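PDB 3EFE: ThiJ/pfpI family protein from Bacillus anthracis, which is of unknown function but belongs to the DJ-1/PfpI family of the class I glutamine amidotransferase-like superfamily, a family that includes chaperones, proteases and other hydrolases. Local coordinates for residues V12-S17 with M52-G57; Y23-L28 with L77-G82; Y123-K128 with N143-K148. All coordinates share one frame; numbering follows the deposited sequence.

Interaction 1 (V12-S17 with M52-G57)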
loop_
_atom_site.group_PDB
_atom_site.type_symbol
_atom_site.label_atom_id
_atom_site.label_comp_id
_atom_site.label_asym_id
_atom_site.label_seq_id
_atom_site.Cartn_x
_atom_site.Cartn_y
_atom_site.Cartn_z
ATOM N N VAL D 12 8.653 10.959 4.192
ATOM C CA VAL D 12 7.231 11.115 4.587
ATOM C C VAL D 12 6.788 12.592 4.560
ATOM O O VAL D 12 7.489 13.466 5.066
ATOM C CB VAL D 12 6.891 10.357 5.998
ATOM C CG1 VAL D 12 7.197 8.862 5.853
ATOM C CG2 VAL D 12 7.612 10.946 7.154
ATOM N N PHE D 13 5.643 12.844 3.916
ATOM C CA PHE D 13 5.078 14.211 3.676
ATOM C C PHE D 13 3.585 14.161 3.532
ATOM O O PHE D 13 3.032 13.149 3.117
ATOM C CB PHE D 13 5.658 14.913 2.452
ATOM C CG PHE D 13 5.572 14.110 1.180
ATOM C CD1 PHE D 13 4.590 14.366 0.263
ATOM C CD2 PHE D 13 6.504 13.096 0.913
ATOM C CE1 PHE D 13 4.506 13.642 -0.868
ATOM C CE2 PHE D 13 6.424 12.349 -0.213
ATOM C CZ PHE D 13 5.427 12.618 -1.119
ATOM N N ASN D 14 2.932 15.286 3.853
ATOM C CA ASN D 14 1.500 15.357 3.746
ATOM C C ASN D 14 1.144 15.001 2.344
ATOM O O ASN D 14 1.753 15.540 1.428
ATOM C CB ASN D 14 0.967 16.764 3.968
ATOM C CG ASN D 14 0.974 17.202 5.428
ATOM O OD1 ASN D 14 1.274 18.354 5.679
ATOM N ND2 ASN D 14 0.649 16.313 6.379
ATOM N N THR D 15 0.156 14.109 2.189
ATOM C CA THR D 15 -0.380 13.770 0.885
ATOM C C THR D 15 0.301 12.532 0.274
ATOM O O THR D 15 -0.072 12.129 -0.814
ATOM C CB THR D 15 -0.263 14.999 -0.131
ATOM O OG1 THR D 15 -1.362 15.940 0.073
ATOM C CG2 THR D 15 -0.253 14.552 -1.498
ATOM N N MET D 16 1.304 11.925 0.946
ATOM C CA MET D 16 2.002 10.784 0.285
ATOM C C MET D 16 0.995 9.703 -0.056
ATOM O O MET D 16 0.057 9.403 0.701
ATOM C CB MET D 16 3.195 10.267 1.074
ATOM C CG MET D 16 2.969 9.815 2.548
ATOM S SD MET D 16 4.421 9.330 3.421
ATOM C CE MET D 16 5.134 8.517 2.267
ATOM N N SER D 17 1.146 9.190 -1.254
ATOM C CA SER D 17 0.277 8.128 -1.813
ATOM C C SER D 17 0.565 6.715 -1.224
ATOM O O SER D 17 1.566 6.140 -1.548
ATOM C CB SER D 17 0.488 8.132 -3.320
ATOM O OG SER D 17 0.111 9.407 -3.860
ATOM N N MET D 52 4.197 15.784 12.338
ATOM C CA MET D 52 3.312 14.760 11.837
ATOM C C MET D 52 2.756 15.153 10.505
ATOM O O MET D 52 2.447 16.358 10.240
ATOM C CB MET D 52 2.189 14.507 12.861
ATOM C CG MET D 52 2.780 13.790 14.115
ATOM S SD MET D 52 1.695 12.653 14.916
ATOM C CE MET D 52 1.649 11.467 13.604
ATOM N N ILE D 53 2.654 14.135 9.656
ATOM C CA ILE D 53 2.177 14.214 8.278
ATOM C C ILE D 53 0.955 13.334 8.222
ATOM O O ILE D 53 0.726 12.516 9.095
ATOM C CB ILE D 53 3.288 13.803 7.284
ATOM C CG1 ILE D 53 3.580 12.287 7.254
ATOM C CG2 ILE D 53 4.577 14.488 7.687
ATOM C CD1 ILE D 53 2.662 11.435 6.441
ATOM N N THR D 54 0.124 13.564 7.231
ATOM C CA THR D 54 -1.118 12.831 6.995
ATOM C C THR D 54 -1.029 12.261 5.532
ATOM O O THR D 54 -0.793 13.008 4.560
ATOM C CB THR D 54 -2.309 13.787 7.108
ATOM O OG1 THR D 54 -2.313 14.401 8.403
ATOM C CG2 THR D 54 -3.656 13.027 6.914
ATOM N N THR D 55 -1.149 10.959 5.371
ATOM C CA THR D 55 -1.056 10.388 4.016
ATOM C C THR D 55 -2.262 10.799 3.216
ATOM O O THR D 55 -3.173 11.298 3.784
ATOM C CB THR D 55 -0.858 8.830 4.025
ATOM O OG1 THR D 55 -2.026 8.202 4.515
ATOM C CG2 THR D 55 0.359 8.423 4.893
ATOM N N MET D 56 -2.253 10.640 1.885
ATOM C CA MET D 56 -3.488 10.700 1.077
ATOM C C MET D 56 -4.610 9.851 1.606
ATOM O O MET D 56 -5.751 10.235 1.456
ATOM C CB MET D 56 -3.215 10.328 -0.410
ATOM C CG MET D 56 -4.407 10.578 -1.430
ATOM S SD MET D 56 -3.950 9.976 -3.034
ATOM C CE MET D 56 -5.495 10.041 -3.842
ATOM N N GLY D 57 -4.304 8.685 2.192
ATOM C CA GLY D 57 -5.274 7.836 2.783
ATOM C C GLY D 57 -5.691 8.289 4.177
ATOM O O GLY D 57 -6.619 7.753 4.752
#

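Interaction 2 (Y23-L28 with L77-G82)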
loop_
_atom_site.group_PDB
_atom_site.type_symbol
_atom_site.label_atom_id
_atom_site.label_comp_id
_atom_site.label_asym_id
_atom_site.label_seq_id
_atom_site.Cartn_x
_atom_site.Cartn_y
_atom_site.Cartn_z
ATOM N N TYR D 23 4.020 -2.318 -0.359
ATOM C CA TYR D 23 4.765 -3.523 -0.689
ATOM C C TYR D 23 6.246 -3.403 -0.346
ATOM O O TYR D 23 6.835 -4.278 0.334
ATOM C CB TYR D 23 4.655 -3.784 -2.186
ATOM C CG TYR D 23 3.284 -4.250 -2.766
ATOM C CD1 TYR D 23 2.709 -5.434 -2.360
ATOM C CD2 TYR D 23 2.630 -3.513 -3.763
ATOM C CE1 TYR D 23 1.554 -5.873 -2.895
ATOM C CE2 TYR D 23 1.408 -3.932 -4.299
ATOM C CZ TYR D 23 0.893 -5.122 -3.862
ATOM O OH TYR D 23 -0.287 -5.605 -4.359
ATOM N N LEU D 24 6.872 -2.341 -0.832
ATOM C CA LEU D 24 8.308 -2.219 -0.656
ATOM C C LEU D 24 8.700 -2.136 0.806
ATOM O O LEU D 24 9.518 -2.895 1.280
ATOM C CB LEU D 24 8.845 -1.003 -1.442
ATOM C CG LEU D 24 10.359 -0.793 -1.487
ATOM C CD1 LEU D 24 11.163 -2.156 -1.869
ATOM C CD2 LEU D 24 10.688 0.352 -2.417
ATOM N N ILE D 25 8.102 -1.208 1.531
ATOM C CA ILE D 25 8.491 -0.986 2.909
ATOM C C ILE D 25 8.191 -2.171 3.894
ATOM O O ILE D 25 8.933 -2.423 4.850
ATOM C CB ILE D 25 7.995 0.413 3.436
ATOM C CG1 ILE D 25 6.475 0.487 3.543
ATOM C CG2 ILE D 25 8.664 1.488 2.664
ATOM C CD1 ILE D 25 5.983 1.496 4.595
ATOM N N ALA D 26 7.095 -2.886 3.622
ATOM C CA ALA D 26 6.679 -4.027 4.405
ATOM C C ALA D 26 7.645 -5.174 4.221
ATOM O O ALA D 26 7.982 -5.924 5.136
ATOM C CB ALA D 26 5.240 -4.402 3.988
ATOM N N GLU D 27 8.123 -5.372 3.026
ATOM C CA GLU D 27 9.031 -6.507 2.775
ATOM C C GLU D 27 10.440 -6.250 3.357
ATOM O O GLU D 27 11.104 -7.156 3.862
ATOM C CB GLU D 27 9.132 -6.761 1.268
ATOM C CG GLU D 27 7.890 -7.320 0.635
ATOM C CD GLU D 27 7.374 -8.598 1.286
ATOM O OE1 GLU D 27 8.066 -9.179 2.149
ATOM O OE2 GLU D 27 6.271 -9.035 0.917
ATOM N N LEU D 28 10.863 -5.004 3.253
ATOM C CA LEU D 28 12.120 -4.512 3.771
ATOM C C LEU D 28 12.135 -4.517 5.284
ATOM O O LEU D 28 12.918 -5.184 5.903
ATOM C CB LEU D 28 12.379 -3.087 3.241
ATOM C CG LEU D 28 12.854 -3.074 1.787
ATOM C CD1 LEU D 28 12.944 -1.666 1.340
ATOM C CD2 LEU D 28 14.201 -3.839 1.656
ATOM N N LEU D 77 19.379 3.258 1.095
ATOM C CA LEU D 77 18.167 3.316 0.236
ATOM C C LEU D 77 17.312 4.493 0.651
ATOM O O LEU D 77 16.975 4.631 1.845
ATOM C CB LEU D 77 17.328 1.992 0.248
ATOM C CG LEU D 77 15.918 1.993 -0.477
ATOM C CD1 LEU D 77 15.989 2.026 -2.048
ATOM C CD2 LEU D 77 15.071 0.765 0.038
ATOM N N LEU D 78 16.962 5.319 -0.339
ATOM C CA LEU D 78 15.972 6.417 -0.158
ATOM C C LEU D 78 14.750 6.254 -1.056
ATOM O O LEU D 78 14.865 6.362 -2.244
ATOM C CB LEU D 78 16.587 7.778 -0.448
ATOM C CG LEU D 78 15.699 9.021 -0.260
ATOM C CD1 LEU D 78 15.196 9.213 1.169
ATOM C CD2 LEU D 78 16.452 10.277 -0.788
ATOM N N ILE D 79 13.587 5.963 -0.434
ATOM C CA ILE D 79 12.282 5.856 -1.112
ATOM C C ILE D 79 11.533 7.248 -1.208
ATOM O O ILE D 79 11.239 7.934 -0.187
ATOM C CB ILE D 79 11.336 4.797 -0.433
ATOM C CG1 ILE D 79 12.050 3.468 -0.306
ATOM C CG2 ILE D 79 9.985 4.636 -1.208
ATOM C CD1 ILE D 79 11.553 2.550 0.844
ATOM N N LEU D 80 11.212 7.637 -2.435
ATOM C CA LEU D 80 10.368 8.815 -2.629
ATOM C C LEU D 80 9.020 8.431 -3.242
ATOM O O LEU D 80 8.925 8.143 -4.423
ATOM C CB LEU D 80 11.061 9.872 -3.457
ATOM C CG LEU D 80 12.572 10.008 -3.224
ATOM C CD1 LEU D 80 13.156 10.688 -4.491
ATOM C CD2 LEU D 80 12.871 10.705 -1.887
ATOM N N PRO D 81 7.957 8.479 -2.430
ATOM C CA PRO D 81 6.606 8.256 -2.891
ATOM C C PRO D 81 6.022 9.459 -3.656
ATOM O O PRO D 81 6.526 10.580 -3.529
ATOM C CB PRO D 81 5.813 8.053 -1.604
ATOM C CG PRO D 81 6.596 8.621 -0.588
ATOM C CD PRO D 81 8.009 8.792 -1.017
ATOM N N GLY D 82 5.003 9.182 -4.475
ATOM C CA GLY D 82 4.124 10.181 -4.990
ATOM C C GLY D 82 3.329 10.911 -3.937
ATOM O O GLY D 82 3.252 10.500 -2.749
#

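Interaction 3 (Y123-K128 with N143-K148)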
loop_
_atom_site.group_PDB
_atom_site.type_symbol
_atom_site.label_atom_id
_atom_site.label_comp_id
_atom_site.label_asym_id
_atom_site.label_seq_id
_atom_site.Cartn_x
_atom_site.Cartn_y
_atom_site.Cartn_z
ATOM N N TYR D 123 18.023 15.683 -12.913
ATOM C CA TYR D 123 18.699 14.403 -12.551
ATOM C C TYR D 123 18.367 13.229 -13.469
ATOM O O TYR D 123 19.116 12.253 -13.477
ATOM C CB TYR D 123 18.423 13.972 -11.132
ATOM C CG TYR D 123 18.648 14.957 -9.990
ATOM C CD1 TYR D 123 19.783 15.708 -9.895
ATOM C CD2 TYR D 123 17.735 15.031 -8.928
ATOM C CE1 TYR D 123 20.001 16.543 -8.784
ATOM C CE2 TYR D 123 17.941 15.868 -7.838
ATOM C CZ TYR D 123 19.096 16.595 -7.766
ATOM O OH TYR D 123 19.308 17.430 -6.686
ATOM N N LEU D 124 17.280 13.300 -14.237
ATOM C CA LEU D 124 16.908 12.237 -15.216
ATOM C C LEU D 124 17.393 12.545 -16.681
ATOM O O LEU D 124 17.012 11.904 -17.694
ATOM C CB LEU D 124 15.373 12.044 -15.199
ATOM C CG LEU D 124 14.600 11.836 -13.875
ATOM C CD1 LEU D 124 13.156 11.526 -14.176
ATOM C CD2 LEU D 124 15.166 10.715 -12.956
ATOM N N ASP D 125 18.198 13.594 -16.788
ATOM C CA ASP D 125 18.637 14.087 -18.090
ATOM C C ASP D 125 19.510 13.091 -18.743
ATOM O O ASP D 125 19.483 13.036 -19.956
ATOM C CB ASP D 125 19.393 15.419 -17.973
ATOM C CG ASP D 125 18.463 16.595 -17.819
ATOM O OD1 ASP D 125 17.246 16.343 -17.762
ATOM O OD2 ASP D 125 18.928 17.758 -17.744
ATOM N N THR D 126 20.261 12.286 -17.959
ATOM C CA THR D 126 21.155 11.290 -18.552
ATOM C C THR D 126 21.074 9.923 -17.857
ATOM O O THR D 126 22.021 9.117 -17.930
ATOM C CB THR D 126 22.621 11.821 -18.670
ATOM O OG1 THR D 126 22.956 12.606 -17.511
ATOM C CG2 THR D 126 22.793 12.716 -19.963
ATOM N N ARG D 127 19.929 9.643 -17.217
ATOM C CA ARG D 127 19.659 8.286 -16.697
ATOM C C ARG D 127 18.403 7.693 -17.347
ATOM O O ARG D 127 17.470 8.441 -17.638
ATOM C CB ARG D 127 19.495 8.353 -15.192
ATOM C CG ARG D 127 20.646 8.957 -14.504
ATOM C CD ARG D 127 20.340 9.175 -13.067
ATOM N NE ARG D 127 21.496 8.840 -12.243
ATOM C CZ ARG D 127 22.228 9.728 -11.569
ATOM N NH1 ARG D 127 23.293 9.258 -10.887
ATOM N NH2 ARG D 127 21.911 11.053 -11.562
ATOM N N LYS D 128 18.379 6.379 -17.591
ATOM C CA LYS D 128 17.144 5.728 -18.037
ATOM C C LYS D 128 16.095 5.914 -16.930
ATOM O O LYS D 128 16.389 5.871 -15.734
ATOM C CB LYS D 128 17.307 4.232 -18.311
ATOM C CG LYS D 128 18.425 3.803 -19.322
ATOM C CD LYS D 128 19.268 2.488 -18.928
ATOM C CE LYS D 128 18.518 1.316 -18.173
ATOM N NZ LYS D 128 17.284 0.765 -18.865
ATOM N N ASN D 143 12.981 22.361 -16.772
ATOM C CA ASN D 143 14.411 22.044 -16.814
ATOM C C ASN D 143 14.739 20.544 -17.053
ATOM O O ASN D 143 15.853 20.095 -16.754
ATOM C CB ASN D 143 15.305 22.710 -15.687
ATOM C CG ASN D 143 14.540 23.174 -14.428
ATOM O OD1 ASN D 143 13.538 22.579 -14.025
ATOM N ND2 ASN D 143 15.079 24.203 -13.750
ATOM N N TYR D 144 13.770 19.816 -17.636
ATOM C CA TYR D 144 13.903 18.397 -17.976
ATOM C C TYR D 144 14.407 18.247 -19.386
ATOM O O TYR D 144 13.814 18.749 -20.308
ATOM C CB TYR D 144 12.560 17.673 -17.791
ATOM C CG TYR D 144 12.474 16.284 -18.347
ATOM C CD1 TYR D 144 13.218 15.247 -17.826
ATOM C CD2 TYR D 144 11.598 15.983 -19.367
ATOM C CE1 TYR D 144 13.127 13.956 -18.374
ATOM C CE2 TYR D 144 11.502 14.665 -19.903
ATOM C CZ TYR D 144 12.241 13.682 -19.389
ATOM O OH TYR D 144 12.097 12.401 -19.919
ATOM N N LYS D 145 15.509 17.545 -19.564
ATOM C CA LYS D 145 16.097 17.351 -20.906
ATOM C C LYS D 145 16.407 15.871 -21.208
ATOM O O LYS D 145 17.290 15.528 -22.057
ATOM C CB LYS D 145 17.372 18.211 -21.042
ATOM C CG LYS D 145 17.204 19.733 -20.833
ATOM C CD LYS D 145 18.576 20.406 -20.560
ATOM C CE LYS D 145 18.478 21.826 -19.948
ATOM N NZ LYS D 145 17.279 22.613 -20.434
ATOM N N GLY D 146 15.657 14.983 -20.544
ATOM C CA GLY D 146 15.951 13.552 -20.552
ATOM C C GLY D 146 15.049 12.773 -21.445
ATOM O O GLY D 146 15.019 11.600 -21.353
ATOM N N GLU D 147 14.318 13.405 -22.336
ATOM C CA GLU D 147 13.350 12.664 -23.155
ATOM C C GLU D 147 13.885 11.462 -23.901
ATOM O O GLU D 147 13.159 10.499 -24.175
ATOM C CB GLU D 147 12.701 13.585 -24.182
ATOM C CG GLU D 147 11.491 12.903 -24.813
ATOM C CD GLU D 147 10.760 13.683 -25.889
ATOM O OE1 GLU D 147 10.246 12.973 -26.804
ATOM O OE2 GLU D 147 10.679 14.944 -25.798
ATOM N N LYS D 148 15.153 11.536 -24.281
ATOM C CA LYS D 148 15.832 10.490 -25.047
ATOM C C LYS D 148 15.930 9.181 -24.203
ATOM O O LYS D 148 15.744 8.063 -24.734
ATOM C CB LYS D 148 17.225 11.057 -25.483
ATOM C CG LYS D 148 18.188 10.140 -26.155
ATOM C CD LYS D 148 17.894 10.037 -27.631
ATOM C CE LYS D 148 18.834 8.975 -28.309
ATOM N NZ LYS D 148 20.223 9.463 -28.651
#

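Interaction 1 (V12-S17 with M52-G57)
Ile53 and Met16 meet where the type II beta turn Phe13-Met16, in the loop between strand 8-11 and helix 18-30 of the DJ-1/PfpI fold, receives the residues at and after the short strand 53-54. The backbone of Ile53 sends its side chain toward the turn. CG1 lies between the backbone N and the carbonyl carbon (chi1 73°), which sets its branches over different parts of the loop: CG1 lies 4.0 Å from Val12 CB, while CD1 lies 3.8 Å from Phe13 O and 4.1 Å from Met16 SD. The side chains of Met16 and Ile53 cross at about a right angle. The Met16 chain bends at its last torsion, and its CG packs 3.8 Å from Thr55 CG2. Met16 CB also covers one face of the Phe13 ring, offset toward the rim, so this methionine touches Phe13 of its own loop with CB and residues of 52-57 with CG and SD. On the polar side, Thr55 OG1 bonds Asp18 at the start of helix 18-30. The side chain of Met56 runs out extended toward that helix, and Ser30 of the second subunit packs on it. Two backbone bonds fix the spacing. Thr15 N gives a nearly straight bond to Thr54 O (2.8 Å, 173°), while Met56 N reaches Met16 O at 2.9 Å from above the carbonyl plane, 35° out of it.

Interaction 2 (Y23-L28 with L77-G82)
The 23-28 part of helix 18-30 packs over strand 77-80 with the segment axes 11.1 Å apart at closest approach and their N-to-C directions at 149°, so the helix runs roughly against the strand and only side chains bridge the gap. Ile79 faces the helix and is met closely by Leu24 and Ile25, and more distantly by Leu28. Leu24 reaches it tip to tip, CD2 standing 4.0 Å from Ile79 CG1; with CG anti to the backbone N (chi1 -174°), the leucine is directed at the sheet. Ile25 crosses Ile79 obliquely and uses its short branch, CG2 lying 3.6 Å from Ile79 CD1. One turn on from Leu24, Leu28 brings CD1 to 3.5 Å from Leu77 CD2, tighter than usual van der Waals contact, whereas the same CD1 is 4.5 Å from Ile79 CD1. Leu77 and Ile79, two residues apart on the strand, thus present the same face to the helix. Helix 169-179 joins the layer through Val176 and Leu177, which touch Leu24; Val176 also touches Leu77 and Leu177 also touches Leu28. Beyond the contact, Tyr23 meets Trp19 of the second subunit. Glu20, earlier in the helix, bonds Gly82 N, but with no hydrogen bond between the two segments and all five touching residues buried, this part of the helix is held on the central sheet by branched aliphatic groups, as in the alpha/beta sandwich of this family.

Interaction 3 (Y123-K128 with N143-K148)
Asp125 and Lys145 make the polar grip between two loops flanking helix 134-140, and the closest backbone approach is beside them, Asp125 CA and Gly146 CA being 3.7 Å apart. This is the compact part of the contact. The Asp125 side chain has its CG beside the backbone N and anti to the carbonyl carbon (chi1 -80°), which swings the carboxylate over to the other loop. There OD1 accepts the backbone N-H of Lys145 at 2.8 Å with an angle of 160°; the donor stands above the carboxylate plane, 46° out of it. Gly146 sits directly against the first loop, and its CA makes a CA-H...O contact with Leu124 O at 3.5 Å. Leu124 closes the inner side, its CB at the edge of the Tyr144 ring, 4.3 Å from CE1. The ring carries Gly146 N over one face, 3.5 Å above the plane and offset toward the rim, while Ala119, Leu134 and Thr137 pack on Tyr144 from the neighbouring helices.

The outer side is looser. The aliphatic part of Lys145 passes Asp125 obliquely, with CB 3.7 Å from OD2, and then turns away at its last torsion. Its NZ stops 5.8 Å from Asp125 OD2, which leaves opposite charges near one another but not in contact; any attraction is probably modest beside the backbone bond. Lys145 is exposed, as is Asn143 at the rim of the contact. Elsewhere Gly146 O is bonded by His129 NE2, a second tie to the first loop's continuation. A side-chain carboxylate bonded to a backbone N-H joins the loops before and after helix 134-140, in the connection from helix 113-119 to strand 155-158 of the DJ-1/PfpI fold.

In the fold
Interactions 1 and 2 adjoin, their centres 14 Å apart, and their segments alternate along the chain: 12-17 leads into the helix carrying 23-28, and 52-57 comes before 77-82. They touch where the turn meets the end of strand 77-80; Ser17 N lies 2.9 Å from Gly82 O, a probable hydrogen bond, and Phe13 CZ is 3.3 Å from Pro81 O. Both also reach the second subunit. Interaction 3 stands apart, its centre about 28 Å from that of interaction 1 and about 23 Å from that of interaction 2, with nearest atoms about 14 and 8 Å away. It follows both in sequence and joins peripheral loops.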